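Local coordinates for protein beta-galactosidase (Marinomonas sp. ef1, PDB 6Y2K) that probably hydrolyses terminal beta-D-galactosyl residues, as in lactose, as a cold-active hexameric family 42 glycoside hydrolase from an Antarctic bacterium, at residues A[139-144]-A[240-245]; A[262-267]-A[310-315]; A[155-160]-A[192-197]. One frame throughout, in Å; residues are numbered along the deposited sequence.

Interaction 1: residues A[139-144]-A[240-245]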
ATOM      1  N   THR A 139     -29.916 -22.601  38.326  1.00 15.71           N
ATOM      2  CA  THR A 139     -30.761 -23.448  37.480  1.00 15.53           C
ATOM      3  C   THR A 139     -30.018 -23.817  36.197  1.00 15.33           C
ATOM      4  O   THR A 139     -29.545 -22.940  35.490  1.00 14.82           O
ATOM      5  CB  THR A 139     -32.073 -22.752  37.106  1.00 15.57           C
ATOM      6  OG1 THR A 139     -31.795 -21.453  36.567  1.00 15.59           O
ATOM      7  CG2 THR A 139     -32.968 -22.619  38.335  1.00 15.84           C
ATOM      8  N   ASP A 140     -29.892 -25.110  35.913  1.00 15.70           N
ATOM      9  CA  ASP A 140     -29.368 -25.575  34.626  1.00 15.91           C
ATOM     10  C   ASP A 140     -27.924 -25.010  34.442  1.00 16.18           C
ATOM     11  O   ASP A 140     -27.152 -24.942  35.422  1.00 16.59           O
ATOM     12  CB  ASP A 140     -30.376 -25.173  33.523  1.00 15.82           C
ATOM     13  CG  ASP A 140     -30.242 -25.979  32.224  1.00 16.05           C
ATOM     14  OD1 ASP A 140     -29.444 -25.544  31.347  1.00 15.60           O
ATOM     15  OD2 ASP A 140     -30.986 -26.975  32.042  1.00 15.20           O
ATOM     16  N   ASN A 141     -27.548 -24.644  33.216  1.00 15.64           N
ATOM     17  CA  ASN A 141     -26.233 -24.071  32.925  1.00 15.55           C
ATOM     18  C   ASN A 141     -26.247 -23.458  31.523  1.00 15.28           C
ATOM     19  O   ASN A 141     -26.327 -24.184  30.535  1.00 14.46           O
ATOM     20  CB  ASN A 141     -25.124 -25.127  33.001  1.00 15.55           C
ATOM     21  CG  ASN A 141     -23.738 -24.508  32.904  1.00 16.09           C
ATOM     22  OD1 ASN A 141     -23.229 -23.924  33.882  1.00 16.29           O
ATOM     23  ND2 ASN A 141     -23.124 -24.610  31.723  1.00 15.40           N
ATOM     24  N   GLU A 142     -26.188 -22.131  31.457  1.00 15.37           N
ATOM     25  CA  GLU A 142     -26.059 -21.391  30.199  1.00 15.60           C
ATOM     26  C   GLU A 142     -27.146 -21.764  29.196  1.00 15.36           C
ATOM     27  O   GLU A 142     -26.875 -22.314  28.126  1.00 14.82           O
ATOM     28  CB  GLU A 142     -24.654 -21.572  29.584  1.00 16.03           C
ATOM     29  CG  GLU A 142     -23.512 -20.936  30.377  1.00 16.46           C
ATOM     30  CD  GLU A 142     -22.197 -20.909  29.601  1.00 17.09           C
ATOM     31  OE1 GLU A 142     -21.943 -21.855  28.827  1.00 17.49           O
ATOM     32  OE2 GLU A 142     -21.412 -19.939  29.753  1.00 17.23           O
ATOM     33  N   TYR A 143     -28.386 -21.456  29.567  1.00 15.18           N
ATOM     34  CA  TYR A 143     -29.527 -21.582  28.675  1.00 15.18           C
ATOM     35  C   TYR A 143     -29.153 -20.961  27.346  1.00 15.03           C
ATOM     36  O   TYR A 143     -28.639 -19.841  27.318  1.00 14.95           O
ATOM     37  CB  TYR A 143     -30.752 -20.811  29.199  1.00 15.42           C
ATOM     38  CG  TYR A 143     -31.431 -21.338  30.450  1.00 15.65           C
ATOM     39  CD1 TYR A 143     -31.647 -22.698  30.645  1.00 16.15           C
ATOM     40  CD2 TYR A 143     -31.918 -20.458  31.411  1.00 15.70           C
ATOM     41  CE1 TYR A 143     -32.300 -23.169  31.783  1.00 16.27           C
ATOM     42  CE2 TYR A 143     -32.568 -20.919  32.551  1.00 16.13           C
ATOM     43  CZ  TYR A 143     -32.760 -22.271  32.732  1.00 16.26           C
ATOM     44  OH  TYR A 143     -33.409 -22.725  33.867  1.00 16.91           O
ATOM     45  N   GLY A 144     -29.406 -21.687  26.258  1.00 14.74           N
ATOM     46  CA  GLY A 144     -29.209 -21.156  24.914  1.00 15.12           C
ATOM     47  C   GLY A 144     -27.826 -21.388  24.323  1.00 15.08           C
ATOM     48  O   GLY A 144     -27.674 -21.264  23.103  1.00 14.86           O
ATOM     49  N   VAL A 240     -30.328 -18.134  40.902  1.00 17.02           N
ATOM     50  CA  VAL A 240     -29.509 -17.450  39.908  1.00 16.76           C
ATOM     51  C   VAL A 240     -29.427 -18.308  38.651  1.00 16.55           C
ATOM     52  O   VAL A 240     -29.580 -19.534  38.717  1.00 15.95           O
ATOM     53  CB  VAL A 240     -28.095 -17.145  40.489  1.00 17.05           C
ATOM     54  CG1 VAL A 240     -27.333 -18.408  40.854  1.00 17.70           C
ATOM     55  CG2 VAL A 240     -27.260 -16.282  39.548  1.00 17.27           C
ATOM     56  N   HIS A 241     -29.226 -17.654  37.511  1.00 16.05           N
ATOM     57  CA  HIS A 241     -28.815 -18.335  36.296  1.00 15.33           C
ATOM     58  C   HIS A 241     -27.560 -17.668  35.726  1.00 15.51           C
ATOM     59  O   HIS A 241     -27.309 -16.478  35.976  1.00 15.88           O
ATOM     60  CB  HIS A 241     -29.932 -18.383  35.250  1.00 15.25           C
ATOM     61  CG  HIS A 241     -29.569 -19.233  34.077  1.00 15.06           C
ATOM     62  ND1 HIS A 241     -29.531 -20.608  34.150  1.00 15.07           N
ATOM     63  CD2 HIS A 241     -29.109 -18.908  32.845  1.00 15.45           C
ATOM     64  CE1 HIS A 241     -29.103 -21.094  33.000  1.00 15.18           C
ATOM     65  NE2 HIS A 241     -28.836 -20.084  32.192  1.00 14.80           N
ATOM     66  N   ASN A 242     -26.759 -18.451  34.996  1.00 15.14           N
ATOM     67  CA  ASN A 242     -25.507 -17.962  34.406  1.00 15.51           C
ATOM     68  C   ASN A 242     -25.678 -17.661  32.906  1.00 15.70           C
ATOM     69  O   ASN A 242     -25.739 -18.565  32.079  1.00 15.47           O
ATOM     70  CB  ASN A 242     -24.315 -18.898  34.712  1.00 15.37           C
ATOM     71  CG  ASN A 242     -24.507 -20.326  34.212  1.00 15.29           C
ATOM     72  OD1 ASN A 242     -25.626 -20.840  34.130  1.00 15.32           O
ATOM     73  ND2 ASN A 242     -23.395 -20.980  33.884  1.00 15.04           N
ATOM     74  N   TYR A 243     -25.771 -16.367  32.596  1.00 15.87           N
ATOM     75  CA  TYR A 243     -25.933 -15.858  31.234  1.00 15.81           C
ATOM     76  C   TYR A 243     -24.573 -15.687  30.557  1.00 15.60           C
ATOM     77  O   TYR A 243     -23.525 -15.873  31.185  1.00 15.53           O
ATOM     78  CB  TYR A 243     -26.682 -14.523  31.255  1.00 15.84           C
ATOM     79  CG  TYR A 243     -27.980 -14.559  32.029  1.00 16.07           C
ATOM     80  CD1 TYR A 243     -28.985 -15.460  31.692  1.00 16.55           C
ATOM     81  CD2 TYR A 243     -28.214 -13.676  33.089  1.00 16.53           C
ATOM     82  CE1 TYR A 243     -30.189 -15.495  32.394  1.00 16.86           C
ATOM     83  CE2 TYR A 243     -29.417 -13.699  33.794  1.00 16.72           C
ATOM     84  CZ  TYR A 243     -30.403 -14.612  33.446  1.00 17.06           C
ATOM     85  OH  TYR A 243     -31.604 -14.641  34.145  1.00 17.35           O
ATOM     86  N   MET A 244     -24.594 -15.330  29.274  1.00 15.79           N
ATOM     87  CA  MET A 244     -23.381 -15.327  28.455  1.00 15.90           C
ATOM     88  C   MET A 244     -23.124 -13.984  27.795  1.00 15.80           C
ATOM     89  O   MET A 244     -24.019 -13.144  27.692  1.00 15.73           O
ATOM     90  CB  MET A 244     -23.481 -16.407  27.384  1.00 16.02           C
ATOM     91  CG  MET A 244     -23.575 -17.817  27.947  1.00 16.15           C
ATOM     92  SD  MET A 244     -23.950 -19.049  26.693  1.00 16.02           S
ATOM     93  CE  MET A 244     -25.679 -18.713  26.370  1.00 16.23           C
ATOM     94  N   GLY A 245     -21.881 -13.793  27.359  1.00 15.61           N
ATOM     95  CA  GLY A 245     -21.521 -12.661  26.517  1.00 15.99           C
ATOM     96  C   GLY A 245     -22.030 -12.885  25.102  1.00 15.96           C
ATOM     97  O   GLY A 245     -21.960 -13.996  24.587  1.00 16.52           O
TER
HETATM   98  O   HOH W   1     -27.915 -18.171  29.435  1.00 16.64           O
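His241 and Tyr143 lie face against face in an offset stack, ring centroids 3.8 Å apart and planes at 10°, and here the loop 139-144 packs most tightly on strand 240-244. Tyr143 CD2 sits over the middle of the imidazole, while His241 CE1 meets the phenol ring towards its rim. Imidazole suits this place because its edge is polar where its faces are not: ND1 donates to Thr139 O at 2.7 Å, a bent bond, and NE2 accepts the almost straight N-H of Tyr143 N at 3.0 Å. With both partners near the ring plane, the ring is fixed in rotation as well as stacked. A leucine in place of His241 would probably leave Thr139 O and Tyr143 N without these mates and the phenol ring without its flat partner. Tyr143 OH is held separately by Asn223.

The Asn242 amide serves the loop at both ends. With CG lodged between its backbone N and carbonyl carbon (chi1 59°), its OD1 takes the N-H of Glu142 N at 3.0 Å, and its ND2 gives a bond to Asn141 OD1 at 2.9 Å; each donor stands above the acceptor's carbonyl plane. Towards Met244, van der Waals contact and a water replace direct bonds. The thioether chain crosses Glu142 at about a right angle, its CG 3.5 Å from Glu142 OE2, and the water donates to Tyr143 O at 2.8 Å and weakly to Asn242 O. A glycerol, probably from the crystallisation liquor, bonds Glu142 OE1, consistent with a pocket here.

Asp140 OD1 accepts Asn141 N and is salt-bridged to Arg104; OD2 bonds Thr74. An Asn-Glu pair following the fourth barrel strand is consistent with the acid/base site of clan GH-A hydrolases: the Asn242 amide fixes the backbone of Glu142, and OE1 would probably face the pocket.

Interaction 2: residues A[262-267]-A[310-315]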
ATOM      1  N   ALA A 262     -28.739 -11.998  38.631  1.00 15.80           N
ATOM      2  CA  ALA A 262     -28.252 -12.261  37.280  1.00 16.01           C
ATOM      3  C   ALA A 262     -26.759 -12.497  37.389  1.00 15.76           C
ATOM      4  O   ALA A 262     -26.038 -11.650  37.907  1.00 15.93           O
ATOM      5  CB  ALA A 262     -28.531 -11.082  36.370  1.00 15.93           C
ATOM      6  N   SER A 263     -26.298 -13.654  36.930  1.00 15.62           N
ATOM      7  CA  SER A 263     -24.869 -13.916  36.838  1.00 15.62           C
ATOM      8  C   SER A 263     -24.506 -14.122  35.387  1.00 15.38           C
ATOM      9  O   SER A 263     -25.373 -14.419  34.562  1.00 15.98           O
ATOM     10  CB  SER A 263     -24.454 -15.130  37.665  1.00 15.57           C
ATOM     11  OG  SER A 263     -24.890 -16.342  37.097  1.00 15.65           O
ATOM     12  N   TRP A 264     -23.230 -13.946  35.068  1.00 15.24           N
ATOM     13  CA  TRP A 264     -22.781 -14.195  33.704  1.00 15.51           C
ATOM     14  C   TRP A 264     -21.347 -14.670  33.612  1.00 15.07           C
ATOM     15  O   TRP A 264     -20.596 -14.649  34.596  1.00 14.69           O
ATOM     16  CB  TRP A 264     -23.074 -12.989  32.796  1.00 15.78           C
ATOM     17  CG  TRP A 264     -22.069 -11.903  32.846  1.00 15.86           C
ATOM     18  CD1 TRP A 264     -21.877 -11.011  33.857  1.00 16.17           C
ATOM     19  CD2 TRP A 264     -21.133 -11.562  31.817  1.00 15.89           C
ATOM     20  NE1 TRP A 264     -20.862 -10.138  33.529  1.00 16.25           N
ATOM     21  CE2 TRP A 264     -20.389 -10.452  32.281  1.00 16.15           C
ATOM     22  CE3 TRP A 264     -20.860 -12.078  30.542  1.00 16.02           C
ATOM     23  CZ2 TRP A 264     -19.375  -9.863  31.522  1.00 16.15           C
ATOM     24  CZ3 TRP A 264     -19.845 -11.495  29.784  1.00 16.07           C
ATOM     25  CH2 TRP A 264     -19.122 -10.393  30.273  1.00 16.03           C
ATOM     26  N   ASP A 265     -21.002 -15.135  32.413  1.00 15.10           N
ATOM     27  CA  ASP A 265     -19.788 -15.878  32.170  1.00 14.91           C
ATOM     28  C   ASP A 265     -18.914 -15.090  31.200  1.00 15.22           C
ATOM     29  O   ASP A 265     -19.236 -14.988  30.012  1.00 15.36           O
ATOM     30  CB  ASP A 265     -20.151 -17.266  31.620  1.00 14.88           C
ATOM     31  CG  ASP A 265     -21.010 -18.086  32.592  1.00 14.97           C
ATOM     32  OD1 ASP A 265     -21.045 -17.750  33.785  1.00 15.02           O
ATOM     33  OD2 ASP A 265     -21.643 -19.080  32.174  1.00 15.10           O
ATOM     34  N   SER A 266     -17.818 -14.539  31.727  1.00 15.27           N
ATOM     35  CA  SER A 266     -16.971 -13.578  31.028  1.00 15.24           C
ATOM     36  C   SER A 266     -15.647 -14.196  30.610  1.00 14.92           C
ATOM     37  O   SER A 266     -14.815 -14.570  31.454  1.00 14.65           O
ATOM     38  CB  SER A 266     -16.685 -12.359  31.905  1.00 15.35           C
ATOM     39  OG  SER A 266     -15.880 -11.417  31.195  1.00 15.88           O
ATOM     40  N   TYR A 267     -15.448 -14.271  29.296  1.00 14.67           N
ATOM     41  CA  TYR A 267     -14.228 -14.789  28.722  1.00 14.77           C
ATOM     42  C   TYR A 267     -13.716 -13.792  27.686  1.00 14.75           C
ATOM     43  O   TYR A 267     -13.864 -14.018  26.482  1.00 14.98           O
ATOM     44  CB  TYR A 267     -14.491 -16.161  28.121  1.00 15.00           C
ATOM     45  CG  TYR A 267     -14.929 -17.193  29.133  1.00 15.51           C
ATOM     46  CD1 TYR A 267     -13.993 -17.846  29.936  1.00 15.78           C
ATOM     47  CD2 TYR A 267     -16.277 -17.517  29.295  1.00 15.56           C
ATOM     48  CE1 TYR A 267     -14.382 -18.791  30.866  1.00 15.91           C
ATOM     49  CE2 TYR A 267     -16.678 -18.465  30.223  1.00 15.67           C
ATOM     50  CZ  TYR A 267     -15.727 -19.097  31.007  1.00 15.59           C
ATOM     51  OH  TYR A 267     -16.107 -20.050  31.914  1.00 15.45           O
ATOM     52  N   LEU A 310     -25.904  -8.423  40.598  1.00 16.32           N
ATOM     53  CA  LEU A 310     -25.022  -8.939  39.553  1.00 16.02           C
ATOM     54  C   LEU A 310     -23.947  -9.796  40.182  1.00 15.72           C
ATOM     55  O   LEU A 310     -23.317  -9.356  41.140  1.00 15.38           O
ATOM     56  CB  LEU A 310     -24.330  -7.766  38.850  1.00 16.52           C
ATOM     57  CG  LEU A 310     -23.199  -8.072  37.853  1.00 16.47           C
ATOM     58  CD1 LEU A 310     -23.759  -8.773  36.623  1.00 16.74           C
ATOM     59  CD2 LEU A 310     -22.465  -6.801  37.458  1.00 16.70           C
ATOM     60  N   TRP A 311     -23.747 -11.003  39.644  1.00 15.28           N
ATOM     61  CA  TRP A 311     -22.565 -11.822  39.897  1.00 15.84           C
ATOM     62  C   TRP A 311     -21.875 -12.129  38.566  1.00 15.77           C
ATOM     63  O   TRP A 311     -22.494 -12.051  37.503  1.00 15.51           O
ATOM     64  CB  TRP A 311     -22.916 -13.177  40.528  1.00 16.25           C
ATOM     65  CG  TRP A 311     -23.566 -13.179  41.889  1.00 16.54           C
ATOM     66  CD1 TRP A 311     -23.797 -12.121  42.710  1.00 16.98           C
ATOM     67  CD2 TRP A 311     -24.044 -14.334  42.583  1.00 16.96           C
ATOM     68  NE1 TRP A 311     -24.411 -12.534  43.870  1.00 17.02           N
ATOM     69  CE2 TRP A 311     -24.568 -13.895  43.819  1.00 17.09           C
ATOM     70  CE3 TRP A 311     -24.086 -15.698  42.275  1.00 17.04           C
ATOM     71  CZ2 TRP A 311     -25.137 -14.778  44.753  1.00 17.37           C
ATOM     72  CZ3 TRP A 311     -24.656 -16.583  43.207  1.00 17.74           C
ATOM     73  CH2 TRP A 311     -25.164 -16.113  44.435  1.00 17.40           C
ATOM     74  N   ILE A 312     -20.596 -12.483  38.634  1.00 15.54           N
ATOM     75  CA  ILE A 312     -19.922 -13.144  37.528  1.00 15.92           C
ATOM     76  C   ILE A 312     -19.746 -14.585  38.007  1.00 16.16           C
ATOM     77  O   ILE A 312     -18.956 -14.842  38.910  1.00 16.17           O
ATOM     78  CB  ILE A 312     -18.559 -12.494  37.179  1.00 16.39           C
ATOM     79  CG1 ILE A 312     -18.753 -11.208  36.355  1.00 16.49           C
ATOM     80  CG2 ILE A 312     -17.697 -13.448  36.342  1.00 16.66           C
ATOM     81  CD1 ILE A 312     -19.579 -10.119  37.002  1.00 16.50           C
ATOM     82  N   MET A 313     -20.517 -15.510  37.435  1.00 15.87           N
ATOM     83  CA  MET A 313     -20.447 -16.921  37.818  1.00 15.69           C
ATOM     84  C   MET A 313     -19.199 -17.605  37.277  1.00 16.12           C
ATOM     85  O   MET A 313     -18.686 -18.514  37.916  1.00 16.12           O
ATOM     86  CB  MET A 313     -21.681 -17.679  37.332  1.00 15.44           C
ATOM     87  CG  MET A 313     -21.833 -19.081  37.901  1.00 15.49           C
ATOM     88  SD  MET A 313     -22.132 -19.039  39.687  1.00 15.55           S
ATOM     89  CE  MET A 313     -23.862 -18.618  39.695  1.00 15.43           C
ATOM     90  N   GLU A 314     -18.734 -17.188  36.096  1.00 16.31           N
ATOM     91  CA  GLU A 314     -17.549 -17.779  35.459  1.00 16.61           C
ATOM     92  C   GLU A 314     -16.640 -16.679  34.903  1.00 16.47           C
ATOM     93  O   GLU A 314     -17.013 -15.973  33.963  1.00 16.76           O
ATOM     94  CB  GLU A 314     -17.950 -18.736  34.322  1.00 16.88           C
ATOM     95  CG  GLU A 314     -18.881 -19.884  34.719  1.00 17.29           C
ATOM     96  CD  GLU A 314     -19.279 -20.775  33.555  1.00 17.62           C
ATOM     97  OE1 GLU A 314     -18.672 -20.648  32.474  1.00 18.35           O
ATOM     98  OE2 GLU A 314     -20.205 -21.616  33.710  1.00 17.59           O
ATOM     99  N   GLN A 315     -15.456 -16.530  35.497  1.00 16.39           N
ATOM    100  CA  GLN A 315     -14.460 -15.554  35.043  1.00 16.24           C
ATOM    101  C   GLN A 315     -13.248 -16.266  34.462  1.00 15.89           C
ATOM    102  O   GLN A 315     -12.677 -17.165  35.109  1.00 15.50           O
ATOM    103  CB  GLN A 315     -14.009 -14.668  36.209  1.00 16.09           C
ATOM    104  CG  GLN A 315     -13.037 -13.553  35.830  1.00 16.20           C
ATOM    105  CD  GLN A 315     -13.646 -12.563  34.847  1.00 16.10           C
ATOM    106  OE1 GLN A 315     -14.630 -11.890  35.166  1.00 16.09           O
ATOM    107  NE2 GLN A 315     -13.060 -12.464  33.654  1.00 15.30           N
TER
HETATM  108  O   HOH W   2     -14.182  -9.833  32.276  1.00 15.22           O
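Ala262 pairs with Leu310 and Ser266 with Gln315 where strands 262-266 and 310-315 run parallel, the short axes of 262-266 and 310-312 4.6 Å apart and crossing at -29°, with a corner at Met313 that turns both Met313 N and Glu314 N towards Trp264 O in weak bonds. Beyond the corner the pairing resumes, Ser266 N reaching Glu314 O at 2.8 Å.

Trp264 and Ile312 point the same way, side by side; the NE1-CD1 corner of the indole meets Ile312, NE1 3.7 Å from Ile312 CG1, while Trp264 NE1 hydrogen-bonds His299. On the other face, the Asp265 and Glu314 carboxylates are stacked with planes 10° apart, a close like-charge approach with Asp265 OD2 3.3 Å from Glu314 OE2; Asn242 ND2 gives weak bonds to both oxygens. Tyr267 reaches across to Glu314: its OH donates to OE1 at 2.7 Å, meeting the anti side. A water joins Ser266 OG to Gln315 NE2 at the strand ends.

Glu314 is thus gripped at both oxygens, OE1 by the phenol and OE2 by a salt bridge to Arg33. A carboxylate so oriented, on the seventh strand of the barrel, is consistent with the nucleophile of clan GH-A enzymes, and the bonds from Tyr267 and Arg33 would probably hold it in that orientation.

Interaction 3: residues A[155-160]-A[192-197]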
ATOM      1  N   ALA A 155     -41.938 -31.200  18.776  1.00 19.22           N
ATOM      2  CA  ALA A 155     -42.314 -30.592  20.061  1.00 18.37           C
ATOM      3  C   ALA A 155     -42.345 -29.061  20.000  1.00 17.53           C
ATOM      4  O   ALA A 155     -43.209 -28.436  20.609  1.00 17.64           O
ATOM      5  CB  ALA A 155     -41.378 -31.063  21.169  1.00 18.40           C
ATOM      6  N   ASP A 156     -41.414 -28.475  19.250  1.00 16.74           N
ATOM      7  CA  ASP A 156     -41.348 -27.026  19.084  1.00 16.36           C
ATOM      8  C   ASP A 156     -42.554 -26.505  18.293  1.00 16.20           C
ATOM      9  O   ASP A 156     -43.097 -25.448  18.604  1.00 15.28           O
ATOM     10  CB  ASP A 156     -40.056 -26.618  18.368  1.00 16.15           C
ATOM     11  CG  ASP A 156     -38.811 -27.139  19.065  1.00 16.04           C
ATOM     12  OD1 ASP A 156     -38.497 -26.604  20.148  1.00 15.91           O
ATOM     13  OD2 ASP A 156     -38.165 -28.076  18.524  1.00 15.20           O
ATOM     14  N   LEU A 157     -42.952 -27.250  17.267  1.00 16.68           N
ATOM     15  CA  LEU A 157     -44.103 -26.870  16.440  1.00 17.60           C
ATOM     16  C   LEU A 157     -45.399 -26.973  17.233  1.00 17.67           C
ATOM     17  O   LEU A 157     -46.265 -26.106  17.112  1.00 18.10           O
ATOM     18  CB  LEU A 157     -44.192 -27.744  15.199  1.00 18.35           C
ATOM     19  CG  LEU A 157     -45.317 -27.423  14.198  1.00 18.77           C
ATOM     20  CD1 LEU A 157     -45.344 -25.952  13.841  1.00 19.08           C
ATOM     21  CD2 LEU A 157     -45.121 -28.270  12.959  1.00 19.87           C
ATOM     22  N   ALA A 158     -45.517 -28.029  18.041  1.00 17.96           N
ATOM     23  CA  ALA A 158     -46.692 -28.234  18.880  1.00 18.01           C
ATOM     24  C   ALA A 158     -46.855 -27.088  19.873  1.00 18.07           C
ATOM     25  O   ALA A 158     -47.950 -26.539  20.014  1.00 17.62           O
ATOM     26  CB  ALA A 158     -46.613 -29.572  19.603  1.00 18.44           C
ATOM     27  N   ALA A 159     -45.761 -26.715  20.538  1.00 17.95           N
ATOM     28  CA  ALA A 159     -45.777 -25.574  21.458  1.00 18.09           C
ATOM     29  C   ALA A 159     -46.095 -24.250  20.748  1.00 17.54           C
ATOM     30  O   ALA A 159     -46.813 -23.410  21.299  1.00 18.11           O
ATOM     31  CB  ALA A 159     -44.453 -25.474  22.207  1.00 18.39           C
ATOM     32  N   PHE A 160     -45.572 -24.078  19.529  1.00 16.84           N
ATOM     33  CA  PHE A 160     -45.781 -22.845  18.746  1.00 16.60           C
ATOM     34  C   PHE A 160     -47.256 -22.667  18.383  1.00 16.68           C
ATOM     35  O   PHE A 160     -47.827 -21.595  18.588  1.00 16.60           O
ATOM     36  CB  PHE A 160     -44.885 -22.855  17.499  1.00 16.14           C
ATOM     37  CG  PHE A 160     -44.886 -21.569  16.692  1.00 15.63           C
ATOM     38  CD1 PHE A 160     -44.833 -20.314  17.304  1.00 15.19           C
ATOM     39  CD2 PHE A 160     -44.878 -21.627  15.292  1.00 15.38           C
ATOM     40  CE1 PHE A 160     -44.803 -19.151  16.541  1.00 15.16           C
ATOM     41  CE2 PHE A 160     -44.834 -20.463  14.525  1.00 15.36           C
ATOM     42  CZ  PHE A 160     -44.793 -19.222  15.151  1.00 15.15           C
ATOM     43  N   GLU A 192     -52.373 -25.578  10.459  1.00 18.02           N
ATOM     44  CA  GLU A 192     -51.752 -25.463   9.134  1.00 17.57           C
ATOM     45  C   GLU A 192     -50.376 -24.781   9.187  1.00 17.23           C
ATOM     46  O   GLU A 192     -49.590 -24.906   8.242  1.00 16.89           O
ATOM     47  CB  GLU A 192     -52.649 -24.709   8.151  1.00 17.31           C
ATOM     48  CG  GLU A 192     -53.810 -25.531   7.613  1.00 17.59           C
ATOM     49  CD  GLU A 192     -54.510 -24.884   6.426  1.00 17.83           C
ATOM     50  OE1 GLU A 192     -54.332 -23.662   6.197  1.00 18.08           O
ATOM     51  OE2 GLU A 192     -55.246 -25.607   5.716  1.00 18.03           O
ATOM     52  N   ILE A 193     -50.096 -24.056  10.270  1.00 16.89           N
ATOM     53  CA  ILE A 193     -48.887 -23.252  10.375  1.00 17.15           C
ATOM     54  C   ILE A 193     -47.695 -24.178  10.640  1.00 17.25           C
ATOM     55  O   ILE A 193     -47.772 -25.076  11.476  1.00 17.08           O
ATOM     56  CB  ILE A 193     -49.004 -22.176  11.483  1.00 17.10           C
ATOM     57  CG1 ILE A 193     -50.163 -21.207  11.170  1.00 17.22           C
ATOM     58  CG2 ILE A 193     -47.693 -21.413  11.611  1.00 16.95           C
ATOM     59  CD1 ILE A 193     -50.508 -20.240  12.279  1.00 17.49           C
ATOM     60  N   GLU A 194     -46.612 -23.964   9.895  1.00 17.53           N
ATOM     61  CA  GLU A 194     -45.395 -24.758  10.016  1.00 17.29           C
ATOM     62  C   GLU A 194     -44.305 -23.953  10.722  1.00 17.26           C
ATOM     63  O   GLU A 194     -44.460 -22.763  10.999  1.00 16.97           O
ATOM     64  CB  GLU A 194     -44.901 -25.189   8.621  1.00 17.89           C
ATOM     65  CG  GLU A 194     -45.878 -26.031   7.804  1.00 18.46           C
ATOM     66  CD  GLU A 194     -46.105 -27.448   8.322  1.00 19.18           C
ATOM     67  OE1 GLU A 194     -45.333 -27.938   9.175  1.00 18.87           O
ATOM     68  OE2 GLU A 194     -47.081 -28.079   7.852  1.00 19.14           O
ATOM     69  N   LEU A 195     -43.190 -24.622  11.006  1.00 17.60           N
ATOM     70  CA  LEU A 195     -41.985 -23.949  11.483  1.00 17.48           C
ATOM     71  C   LEU A 195     -41.449 -23.056  10.352  1.00 17.31           C
ATOM     72  O   LEU A 195     -41.695 -23.353   9.174  1.00 17.41           O
ATOM     73  CB  LEU A 195     -40.929 -24.985  11.901  1.00 17.94           C
ATOM     74  CG  LEU A 195     -41.320 -25.913  13.057  1.00 18.49           C
ATOM     75  CD1 LEU A 195     -40.356 -27.089  13.156  1.00 18.77           C
ATOM     76  CD2 LEU A 195     -41.386 -25.130  14.366  1.00 18.45           C
ATOM     77  N   PRO A 196     -40.749 -21.949  10.696  1.00 16.97           N
ATOM     78  CA  PRO A 196     -40.221 -21.033   9.680  1.00 16.90           C
ATOM     79  C   PRO A 196     -38.905 -21.445   8.992  1.00 17.49           C
ATOM     80  O   PRO A 196     -38.402 -20.678   8.167  1.00 18.33           O
ATOM     81  CB  PRO A 196     -40.019 -19.741  10.466  1.00 16.45           C
ATOM     82  CG  PRO A 196     -39.670 -20.207  11.826  1.00 16.23           C
ATOM     83  CD  PRO A 196     -40.516 -21.425  12.058  1.00 16.49           C
ATOM     84  N   ASN A 197     -38.357 -22.619   9.303  1.00 17.64           N
ATOM     85  CA  ASN A 197     -37.148 -23.098   8.619  1.00 18.04           C
ATOM     86  C   ASN A 197     -37.503 -23.909   7.368  1.00 18.50           C
ATOM     87  O   ASN A 197     -38.654 -24.299   7.169  1.00 18.75           O
ATOM     88  CB  ASN A 197     -36.270 -23.931   9.559  1.00 17.77           C
ATOM     89  CG  ASN A 197     -36.909 -25.249   9.943  1.00 17.78           C
ATOM     90  OD1 ASN A 197     -38.122 -25.314  10.177  1.00 16.54           O
ATOM     91  ND2 ASN A 197     -36.097 -26.313  10.005  1.00 17.55           N
TER
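Leu157 and Leu195 make the apolar heart of this contact, where helix 154-168 meets the irregular segment 192-197. Leu195 CD2 comes to 3.9 Å from Leu157 CB, close against the helix backbone; its CG lies anti to the carbonyl carbon (chi1 -62°), which swings the branch onto the helix. One turn on, the Phe160 ring reaches Ile193 CG2 with its CE2 at 4.2 Å, the two side chains crossing at about a right angle. Phe211 of helix 205-233 meets Phe160 edge-to-face.

Contacts of apolar on polar atoms complete the fit. Leu157 suits its place because its two methyls reach two different groups: CD1 lies 3.5 Å from Ile193 O, and CD2 lies 3.8 Å from Glu194 OE1. No hydrogen bond crosses between the segments; the polar groups bond outside them, Ile193 O to Arg161, Glu194 O to His207, and Asp156 to Thr107 and Ser151.

Glu194 also forms a salt bridge to Lys79 of the second subunit. The contact lies in the long connection between the fourth and fifth strands of the TIM barrel, packed on helix 205-233 and extended to a subunit interface of the hexamer.

Interactions 1 and 2 belong to the barrel core, their centres 9 Å apart, and meet because strands 238-244 and 261-266 are neighbours in the same sheet; His241 O and Ser263 OG probably share a hydrogen bond between them. Together they place Glu142, in the loop after strand 134-138, and Glu314 near each other, probably around one pocket, and polar groups and hydrogen bonds are prominent there. Interaction 3 is nested in the chain loop closed by interaction 1, yet its centre lies about 25 Å from that of interaction 1 and 34 Å from that of interaction 2. Nearer the periphery, it is made of apolar contacts without bonds between its segments, and its charged Glu194 reaches Lys79 of the second subunit, so it borders a subunit interface.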